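Local coordinates for ribonucleoside-diphosphate reductase subunit beta (PDB 2RCC), which probably supplies deoxyribonucleotides for DNA synthesis as the di-iron small subunit of a class I ribonucleotide reductase, at residues S16-G21 with W33-F38; Q4-K9 with I22-S27; N229-L234 with V294-E299. All coordinates share one frame; numbering follows the deposited sequence. Where two conformers were deposited one is given.

Contact 1 of 3, residues S16-G21 with W33-F38; sequences SNASTG and WDDVRF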
loop_
_atom_site.group_PDB
_atom_site.type_symbol
_atom_site.label_atom_id
_atom_site.label_comp_id
_atom_site.label_asym_id
_atom_site.label_seq_id
_atom_site.Cartn_x
_atom_site.Cartn_y
_atom_site.Cartn_z
ATOM N N SER A 16 -2.072 10.260 -20.846
ATOM C CA SER A 16 -0.715 10.573 -20.425
ATOM C C SER A 16 -0.415 9.923 -19.043
ATOM O O SER A 16 -1.335 9.551 -18.310
ATOM C CB SER A 16 -0.559 12.080 -20.335
ATOM O OG SER A 16 -1.534 12.677 -19.465
ATOM N N ASN A 17 0.870 9.781 -18.708
ATOM C CA ASN A 17 1.274 9.222 -17.418
ATOM C C ASN A 17 0.966 10.182 -16.286
ATOM O O ASN A 17 0.532 9.729 -15.218
ATOM C CB ASN A 17 2.774 8.818 -17.431
ATOM C CG ASN A 17 3.099 7.735 -18.483
ATOM O OD1 ASN A 17 2.206 7.034 -18.978
ATOM N ND2 ASN A 17 4.400 7.585 -18.799
ATOM N N ALA A 18 1.136 11.492 -16.528
ATOM C CA ALA A 18 0.799 12.536 -15.571
ATOM C C ALA A 18 -0.718 12.770 -15.693
ATOM O O ALA A 18 -1.252 13.037 -16.793
ATOM C CB ALA A 18 1.575 13.818 -15.834
ATOM N N SER A 19 -1.405 12.703 -14.560
ATOM C CA SER A 19 -2.846 12.862 -14.515
ATOM C C SER A 19 -3.322 14.220 -14.975
ATOM O O SER A 19 -2.650 15.204 -14.726
ATOM C CB SER A 19 -3.310 12.682 -13.048
ATOM O OG SER A 19 -4.706 12.796 -12.945
ATOM N N THR A 20 -4.478 14.273 -15.628
ATOM C CA THR A 20 -5.145 15.522 -15.948
ATOM C C THR A 20 -6.209 15.888 -14.898
ATOM O O THR A 20 -6.914 16.866 -15.075
ATOM C CB THR A 20 -5.877 15.452 -17.280
ATOM O OG1 THR A 20 -6.932 14.490 -17.191
ATOM C CG2 THR A 20 -4.904 15.088 -18.421
ATOM N N GLY A 21 -6.347 15.143 -13.806
ATOM C CA GLY A 21 -7.368 15.487 -12.824
ATOM C C GLY A 21 -7.464 14.416 -11.778
ATOM O O GLY A 21 -7.272 13.252 -12.070
ATOM N N TRP A 33 7.582 8.348 -11.485
ATOM C CA TRP A 33 7.646 9.282 -10.356
ATOM C C TRP A 33 8.280 10.654 -10.697
ATOM O O TRP A 33 8.034 11.617 -9.977
ATOM C CB TRP A 33 8.306 8.649 -9.115
ATOM C CG TRP A 33 7.349 7.832 -8.295
ATOM C CD1 TRP A 33 7.223 6.470 -8.290
ATOM C CD2 TRP A 33 6.384 8.324 -7.367
ATOM N NE1 TRP A 33 6.257 6.102 -7.434
ATOM C CE2 TRP A 33 5.722 7.204 -6.834
ATOM C CE3 TRP A 33 6.007 9.617 -6.934
ATOM C CZ2 TRP A 33 4.688 7.317 -5.894
ATOM C CZ3 TRP A 33 4.974 9.735 -5.988
ATOM C CH2 TRP A 33 4.342 8.598 -5.474
ATOM N N ASP A 34 9.057 10.719 -11.776
ATOM C CA ASP A 34 9.600 11.988 -12.282
ATOM C C ASP A 34 8.659 12.716 -13.277
ATOM O O ASP A 34 9.039 13.737 -13.844
ATOM C CB ASP A 34 11.018 11.763 -12.823
ATOM C CG ASP A 34 11.997 11.351 -11.703
ATOM O OD1 ASP A 34 12.133 12.120 -10.715
ATOM O OD2 ASP A 34 12.618 10.262 -11.775
ATOM N N ASP A 35 7.422 12.258 -13.440
ATOM C CA ASP A 35 6.449 12.892 -14.349
ATOM C C ASP A 35 5.062 12.702 -13.781
ATOM O O ASP A 35 4.290 11.877 -14.277
ATOM C CB ASP A 35 6.564 12.312 -15.775
ATOM C CG ASP A 35 5.534 12.917 -16.762
ATOM O OD1 ASP A 35 5.193 14.115 -16.600
ATOM O OD2 ASP A 35 5.054 12.209 -17.694
ATOM N N VAL A 36 4.761 13.464 -12.719
ATOM C CA VAL A 36 3.461 13.393 -12.014
ATOM C C VAL A 36 2.787 14.761 -12.005
ATOM O O VAL A 36 3.398 15.798 -12.305
ATOM C CB VAL A 36 3.560 12.773 -10.584
ATOM C CG1 VAL A 36 4.221 11.325 -10.632
ATOM C CG2 VAL A 36 4.320 13.665 -9.618
ATOM N N ARG A 37 1.493 14.763 -11.716
ATOM C CA ARG A 37 0.724 15.992 -11.748
ATOM C C ARG A 37 1.083 16.977 -10.655
ATOM O O ARG A 37 1.133 18.171 -10.916
ATOM C CB ARG A 37 -0.757 15.669 -11.694
ATOM C CG ARG A 37 -1.657 16.866 -11.682
ATOM C CD ARG A 37 -3.082 16.444 -11.590
ATOM N NE ARG A 37 -3.989 17.586 -11.632
ATOM C CZ ARG A 37 -4.342 18.246 -12.739
ATOM N NH1 ARG A 37 -3.861 17.932 -13.929
ATOM N NH2 ARG A 37 -5.175 19.274 -12.650
ATOM N N PHE A 38 1.300 16.497 -9.437
ATOM C CA PHE A 38 1.626 17.350 -8.286
ATOM C C PHE A 38 3.075 17.258 -7.851
ATOM O O PHE A 38 3.595 16.168 -7.518
ATOM C CB PHE A 38 0.711 16.963 -7.113
ATOM C CG PHE A 38 -0.746 17.120 -7.436
ATOM C CD1 PHE A 38 -1.287 18.379 -7.665
ATOM C CD2 PHE A 38 -1.572 16.015 -7.535
ATOM C CE1 PHE A 38 -2.641 18.534 -8.011
ATOM C CE2 PHE A 38 -2.903 16.157 -7.886
ATOM C CZ PHE A 38 -3.448 17.426 -8.113
HETATM O O HOH W 1 3.206 9.262 -13.819
HETATM O O HOH W 2 6.367 9.776 -18.188
HETATM O O HOH W 3 2.845 12.555 -18.902
HETATM O O HOH W 4 0.001 12.218 -11.945
#

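Contact 2 of 3, residues Q4-K9 with I22-S27; sequences QLQKRK and ILNGKS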
loop_
_atom_site.group_PDB
_atom_site.type_symbol
_atom_site.label_atom_id
_atom_site.label_comp_id
_atom_site.label_asym_id
_atom_site.label_seq_id
_atom_site.Cartn_x
_atom_site.Cartn_y
_atom_site.Cartn_z
ATOM N N GLN A 4 -21.486 11.738 -11.669
ATOM C CA GLN A 4 -20.986 10.599 -10.882
ATOM C C GLN A 4 -19.565 10.260 -11.299
ATOM O O GLN A 4 -19.192 10.486 -12.441
ATOM C CB GLN A 4 -21.903 9.378 -10.917
ATOM C CG GLN A 4 -23.075 9.503 -9.929
ATOM C CD GLN A 4 -23.860 8.217 -9.776
ATOM O OE1 GLN A 4 -24.044 7.467 -10.739
ATOM N NE2 GLN A 4 -24.351 7.969 -8.564
ATOM N N LEU A 5 -18.784 9.733 -10.366
ATOM C CA LEU A 5 -17.378 9.421 -10.614
ATOM C C LEU A 5 -17.199 8.108 -11.328
ATOM O O LEU A 5 -17.941 7.168 -11.098
ATOM C CB LEU A 5 -16.589 9.334 -9.314
ATOM C CG LEU A 5 -16.637 10.598 -8.465
ATOM C CD1 LEU A 5 -15.767 10.393 -7.286
ATOM C CD2 LEU A 5 -16.275 11.879 -9.228
ATOM N N GLN A 6 -16.175 8.052 -12.165
ATOM C CA GLN A 6 -15.831 6.856 -12.883
ATOM C C GLN A 6 -14.623 6.294 -12.161
ATOM O O GLN A 6 -13.748 7.045 -11.745
ATOM C CB GLN A 6 -15.514 7.197 -14.340
ATOM C CG GLN A 6 -16.683 7.797 -15.096
ATOM C CD GLN A 6 -17.845 6.829 -15.203
ATOM O OE1 GLN A 6 -17.677 5.708 -15.673
ATOM N NE2 GLN A 6 -19.027 7.251 -14.755
ATOM N N LYS A 7 -14.617 4.987 -11.935
ATOM C CA LYS A 7 -13.478 4.339 -11.326
ATOM C C LYS A 7 -12.230 4.496 -12.172
ATOM O O LYS A 7 -12.321 4.577 -13.391
ATOM C CB LYS A 7 -13.724 2.831 -11.088
ATOM C CG LYS A 7 -14.518 2.473 -9.830
ATOM C CD LYS A 7 -14.733 0.981 -9.737
ATOM C CE LYS A 7 -15.627 0.561 -8.546
ATOM N N ARG A 8 -11.073 4.515 -11.510
ATOM C CA ARG A 8 -9.787 4.553 -12.198
ATOM C C ARG A 8 -9.607 3.325 -13.080
ATOM O O ARG A 8 -9.815 2.183 -12.644
ATOM C CB ARG A 8 -8.652 4.586 -11.200
ATOM C CG ARG A 8 -7.229 4.494 -11.790
ATOM C CD ARG A 8 -6.155 4.546 -10.741
ATOM N NE ARG A 8 -6.226 3.484 -9.731
ATOM C CZ ARG A 8 -6.778 3.585 -8.520
ATOM N NH1 ARG A 8 -7.285 4.712 -8.045
ATOM N NH2 ARG A 8 -6.772 2.540 -7.726
ATOM N N LYS A 9 -9.191 3.562 -14.311
ATOM C CA LYS A 9 -8.890 2.486 -15.245
ATOM C C LYS A 9 -7.518 1.934 -14.894
ATOM O O LYS A 9 -6.556 2.696 -14.753
ATOM C CB LYS A 9 -8.882 2.965 -16.705
ATOM C CG LYS A 9 -10.264 3.317 -17.217
ATOM C CD LYS A 9 -10.215 3.601 -18.740
ATOM N N ILE A 22 -7.769 14.815 -10.559
ATOM C CA ILE A 22 -7.859 13.916 -9.402
ATOM C C ILE A 22 -9.071 12.972 -9.472
ATOM O O ILE A 22 -8.957 11.819 -9.076
ATOM C CB ILE A 22 -7.917 14.747 -8.048
ATOM C CG1 ILE A 22 -6.616 15.492 -7.792
ATOM C CG2 ILE A 22 -8.174 13.854 -6.842
ATOM C CD1 ILE A 22 -6.756 16.487 -6.617
ATOM N N LEU A 23 -10.216 13.468 -9.946
ATOM C CA LEU A 23 -11.430 12.679 -10.112
ATOM C C LEU A 23 -11.939 12.882 -11.523
ATOM O O LEU A 23 -11.895 13.993 -12.031
ATOM C CB LEU A 23 -12.507 13.112 -9.117
ATOM C CG LEU A 23 -12.249 13.039 -7.629
ATOM C CD1 LEU A 23 -13.408 13.719 -6.849
ATOM C CD2 LEU A 23 -12.016 11.604 -7.144
ATOM N N ASN A 24 -12.428 11.827 -12.161
ATOM C CA ASN A 24 -12.867 11.895 -13.541
ATOM C C ASN A 24 -11.810 12.493 -14.504
ATOM O O ASN A 24 -12.163 13.108 -15.485
ATOM C CB ASN A 24 -14.252 12.597 -13.645
ATOM C CG ASN A 24 -15.401 11.686 -13.258
ATOM O OD1 ASN A 24 -15.241 10.461 -13.165
ATOM N ND2 ASN A 24 -16.587 12.270 -13.086
ATOM N N GLY A 25 -10.519 12.236 -14.257
ATOM C CA GLY A 25 -9.464 12.693 -15.145
ATOM C C GLY A 25 -9.023 11.554 -16.037
ATOM O O GLY A 25 -9.644 10.490 -16.065
ATOM N N LYS A 26 -7.909 11.774 -16.729
ATOM C CA LYS A 26 -7.301 10.775 -17.594
ATOM C C LYS A 26 -5.904 10.527 -17.059
ATOM O O LYS A 26 -5.214 11.480 -16.695
ATOM C CB LYS A 26 -7.214 11.285 -19.020
ATOM C CG LYS A 26 -8.545 11.569 -19.680
ATOM C CD LYS A 26 -9.289 10.285 -20.020
ATOM C CE LYS A 26 -10.475 10.585 -20.963
ATOM N N SER A 27 -5.532 9.252 -17.019
ATOM C CA SER A 27 -4.252 8.770 -16.542
ATOM C C SER A 27 -3.984 7.425 -17.208
ATOM O O SER A 27 -4.860 6.547 -17.243
ATOM C CB SER A 27 -4.334 8.539 -15.024
ATOM O OG SER A 27 -3.079 8.063 -14.516
HETATM O O HOH W 5 -13.095 9.465 -10.697
#

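Contact 3 of 3, residues N229-L234 with V294-E299; sequences NIFKEL and VQLGME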
loop_
_atom_site.group_PDB
_atom_site.type_symbol
_atom_site.label_atom_id
_atom_site.label_comp_id
_atom_site.label_asym_id
_atom_site.label_seq_id
_atom_site.Cartn_x
_atom_site.Cartn_y
_atom_site.Cartn_z
ATOM N N ASN A 229 -4.228 18.482 1.124
ATOM C CA ASN A 229 -3.785 18.861 -0.207
ATOM C C ASN A 229 -4.825 18.449 -1.245
ATOM O O ASN A 229 -5.193 19.257 -2.091
ATOM C CB ASN A 229 -2.432 18.238 -0.574
ATOM C CG ASN A 229 -1.224 18.990 -0.015
ATOM O OD1 ASN A 229 -1.339 20.006 0.616
ATOM N ND2 ASN A 229 -0.049 18.472 -0.289
ATOM N N ILE A 230 -5.343 17.221 -1.143
ATOM C CA ILE A 230 -6.393 16.745 -2.075
ATOM C C ILE A 230 -7.620 17.621 -1.969
ATOM O O ILE A 230 -8.214 17.981 -3.006
ATOM C CB ILE A 230 -6.776 15.237 -1.836
ATOM C CG1 ILE A 230 -5.620 14.349 -2.224
ATOM C CG2 ILE A 230 -8.037 14.861 -2.656
ATOM C CD1 ILE A 230 -5.746 12.936 -1.653
ATOM N N PHE A 231 -7.995 17.995 -0.725
ATOM C CA PHE A 231 -9.130 18.875 -0.501
ATOM C C PHE A 231 -8.961 20.197 -1.253
ATOM O O PHE A 231 -9.873 20.634 -1.991
ATOM C CB PHE A 231 -9.322 19.134 1.009
ATOM C CG PHE A 231 -10.503 20.000 1.342
ATOM C CD1 PHE A 231 -10.377 21.408 1.399
ATOM C CD2 PHE A 231 -11.742 19.437 1.599
ATOM C CE1 PHE A 231 -11.467 22.218 1.684
ATOM C CE2 PHE A 231 -12.838 20.258 1.900
ATOM C CZ PHE A 231 -12.701 21.639 1.943
ATOM N N LYS A 232 -7.812 20.838 -1.063
ATOM C CA LYS A 232 -7.550 22.125 -1.723
ATOM C C LYS A 232 -7.501 22.031 -3.252
ATOM O O LYS A 232 -7.971 22.910 -3.935
ATOM C CB LYS A 232 -6.243 22.715 -1.247
ATOM C CG LYS A 232 -6.273 23.226 0.168
ATOM C CD LYS A 232 -4.846 23.409 0.644
ATOM C CE LYS A 232 -4.787 23.930 2.009
ATOM N NZ LYS A 232 -3.560 23.374 2.689
ATOM N N GLU A 233 -6.949 20.956 -3.780
ATOM C CA GLU A 233 -6.863 20.752 -5.215
ATOM C C GLU A 233 -8.250 20.459 -5.775
ATOM O O GLU A 233 -8.533 20.837 -6.901
ATOM C CB GLU A 233 -5.906 19.610 -5.556
ATOM C CG GLU A 233 -4.426 19.814 -5.134
ATOM C CD GLU A 233 -3.646 20.886 -5.897
ATOM O OE1 GLU A 233 -4.172 21.488 -6.888
ATOM O OE2 GLU A 233 -2.462 21.068 -5.490
ATOM N N LEU A 234 -9.099 19.760 -5.021
ATOM C CA LEU A 234 -10.464 19.505 -5.468
ATOM C C LEU A 234 -11.264 20.798 -5.629
ATOM O O LEU A 234 -12.095 20.883 -6.528
ATOM C CB LEU A 234 -11.205 18.498 -4.568
ATOM C CG LEU A 234 -10.832 17.023 -4.724
ATOM C CD1 LEU A 234 -11.557 16.231 -3.651
ATOM C CD2 LEU A 234 -11.124 16.518 -6.153
ATOM N N VAL A 294 -7.746 25.257 9.505
ATOM C CA VAL A 294 -6.721 26.084 8.872
ATOM C C VAL A 294 -5.998 25.317 7.785
ATOM O O VAL A 294 -5.818 25.853 6.690
ATOM C CB VAL A 294 -5.720 26.642 9.896
ATOM C CG1 VAL A 294 -4.583 27.385 9.202
ATOM C CG2 VAL A 294 -6.440 27.590 10.860
ATOM N N GLN A 295 -5.616 24.069 8.056
ATOM C CA GLN A 295 -4.967 23.196 7.054
ATOM C C GLN A 295 -5.830 22.938 5.825
ATOM O O GLN A 295 -5.297 22.708 4.745
ATOM C CB GLN A 295 -4.537 21.870 7.678
ATOM C CG GLN A 295 -3.355 22.037 8.621
ATOM C CD GLN A 295 -3.070 20.790 9.445
ATOM O OE1 GLN A 295 -3.933 19.906 9.598
ATOM N NE2 GLN A 295 -1.871 20.726 10.014
ATOM N N LEU A 296 -7.150 22.957 5.992
ATOM C CA LEU A 296 -8.095 22.854 4.872
ATOM C C LEU A 296 -8.382 24.210 4.146
ATOM O O LEU A 296 -9.144 24.247 3.176
ATOM C CB LEU A 296 -9.407 22.249 5.380
ATOM C CG LEU A 296 -9.365 20.782 5.818
ATOM C CD1 LEU A 296 -10.560 20.380 6.713
ATOM C CD2 LEU A 296 -9.310 19.907 4.618
ATOM N N GLY A 297 -7.770 25.301 4.614
ATOM C CA GLY A 297 -7.986 26.631 4.078
ATOM C C GLY A 297 -9.333 27.180 4.503
ATOM O O GLY A 297 -9.827 28.120 3.870
HETATM N N MSE A 298 -9.876 26.653 5.616
HETATM C CA MSE A 298 -11.187 27.028 6.161
HETATM C C MSE A 298 -11.080 27.886 7.384
HETATM O O MSE A 298 -10.005 28.030 7.943
HETATM C CB MSE A 298 -11.977 25.752 6.499
HETATM C CG MSE A 298 -12.361 24.985 5.268
HETATM SE SE MSE A 298 -13.597 26.160 4.426
HETATM C CE MSE A 298 -13.590 25.440 2.623
ATOM N N GLU A 299 -12.194 28.486 7.807
ATOM C CA GLU A 299 -12.219 29.355 9.003
ATOM C C GLU A 299 -12.292 28.493 10.282
ATOM O O GLU A 299 -12.937 27.441 10.287
ATOM C CB GLU A 299 -13.380 30.378 8.960
#

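Contact 1 of 3, residues S16-G21 with W33-F38
Arg37 makes the direct polar bond of this contact: its NH1 donates to Ser19 O at 3.1 Å, with an N-H...O angle of 152°. The donor sits tilted 31° from the carbonyl plane of Ser19. The extended arm reaches that oxygen with CG trans to the backbone N (chi1 178°), so its methylenes run alongside Ser19 and CD comes into apolar contact, 4.0 Å from Ser19 CB. Thr20 C and Gly21 N lie over one face of the guanidinium. Gly21 N is tied to Ser19 OG at 3.0 Å in an ST turn, and the same hydroxyl bonds Thr104 O.

Van der Waals packing centres on the Ala18 methyl, whose CB lies 3.7 Å from both Asp35 O and Asp35 OD1, where the two backbones are nearest (Ala18 CA to Val36 CA 4.5 Å).

Water does much of the remaining joining. One molecule accepts from Ser19 N and Arg37 N, each at 3.0 Å. Two others donate to Asp35 OD2, one of them accepting from Asn17 ND2 and the other from Ala18 N. With an alanine in place of Asp35, the two waters would probably lose their common acceptor and be free to shift. The Asn17 amide is also held from outside the contact, OD1 with Ser28 OG and ND2 with Phe143 O of the second subunit.

Two irregular segments, their touching parts running in nearly the same direction, are joined by one direct side-chain bond and several bridging waters, without strand pairing, consistent with an N-terminal loop region laid on the helical body beside the dimer partner.

Contact 2 of 3, residues Q4-K9 with I22-S27
Gln6 and Asn24 mark the closest backbone approach, 5.9 Å between their CA atoms, and neither segment is helix or strand. Asn24 takes a left-handed backbone conformation that turns the chain there. A water links the two backbones, accepting from Asn24 N at 2.9 Å and standing 2.7 Å from Gln6 O.

The side-chain amide of Asn24 completes the join by spanning Leu5. CG lies anti to the carbonyl carbon (chi1 -78°), which carries the amide across to residues 4-6. Its OD1 accepts from Gln6 N at 2.8 Å, the donor lying in the plane of the side-chain carbonyl, while ND2 donates to Gln4 O at 3.2 Å with a nearly straight hydrogen angle of 179°. That acceptor lies in the plane of the Asn24 amide, yet the nitrogen stands 44° above the carbonyl plane of Gln4. One flat group therefore serves one N-H and one C=O of residues 4-9, which fixes its rotation; Glu3 OE2 also accepts from ND2. This is the N-terminal arm of a ferritin-like helical protein, strapped across the outside of the bundle without regular secondary structure.

Next to the amide, Leu5 and Leu23 meet through methyl groups, with Leu5 CD1 3.9 Å from Leu23 CD2. Leu5 CD2 is also 4.0 Å from Leu23 CB. Both leucines rest on helix 172-187, at Pro172 and Phe175 respectively. Further along the arm, Arg8 forms a salt bridge with Asp94 of the second subunit.

Contact 3 of 3, residues N229-L234 with V294-E299
Lys232 NZ donates to Gln295 O at 2.8 Å, approaching with a tilt of 23° from the carbonyl plane. CE follows closely, 3.0 Å from the same oxygen. Gln295 is the last residue of helix 278-295, and a positive charge beside the C-terminal end of the helix, where the dipole is negative, would probably be favourable. The side-chain OE1 of Gln295 bonds Arg292 NH1.

Just beyond, the chain breaks out of the helix at Gly297, whose positive phi and bonds back into the last turn form a Schellman motif; one of them joins Gly297 N to Val294 O at 2.9 Å. The turn is pressed against helix 207-237 of the ferritin-like bundle, the helix that carries Glu220 and His223, iron ligands by similarity.

Beside Lys232, Phe231 packs between the two segments. With CG trans to the backbone N (chi1 -178°), the ring is directed at Leu296, and Leu296 CD2 sits over one face, 3.9 Å from the ring centroid and 27° off the normal: a CH-pi contact. This methyl is displaced toward the CG side of the ring, where Leu296 CD2 comes 3.5 Å from Phe231 CG. Leu296 O lies 3.4 Å from Phe231 CE1. The methyl CE of selenomethionine Met298 reaches the ring edge, 4.0 Å from Phe231 CZ, but in one of two conformers, so this contact is less certain. Val250 of helix 244-268 touches Phe231 and Leu296, while Leu176 and Val180 of helix 172-187 pack on Phe231.

From the N terminus, residues 4-9 open contact 2, and residues 16-21 open contact 1 before either has closed. Residues 22-27 then close contact 2 across 12 intervening residues, and residues 33-38 close contact 1 across 11, so the two loops cross. All four segments precede helix 41-50, and the crossing is pinned where Thr20 OG1 probably bonds Lys26 N, 2.9 Å away. Contact 3 follows in series, closing a mostly helical excursion of 59 residues between helices 207-237 and 278-295. The N-terminal arm meets the bundle at helix 207-237, where Glu233 touches Phe38 and Ile22 and Leu234 packs on Leu23.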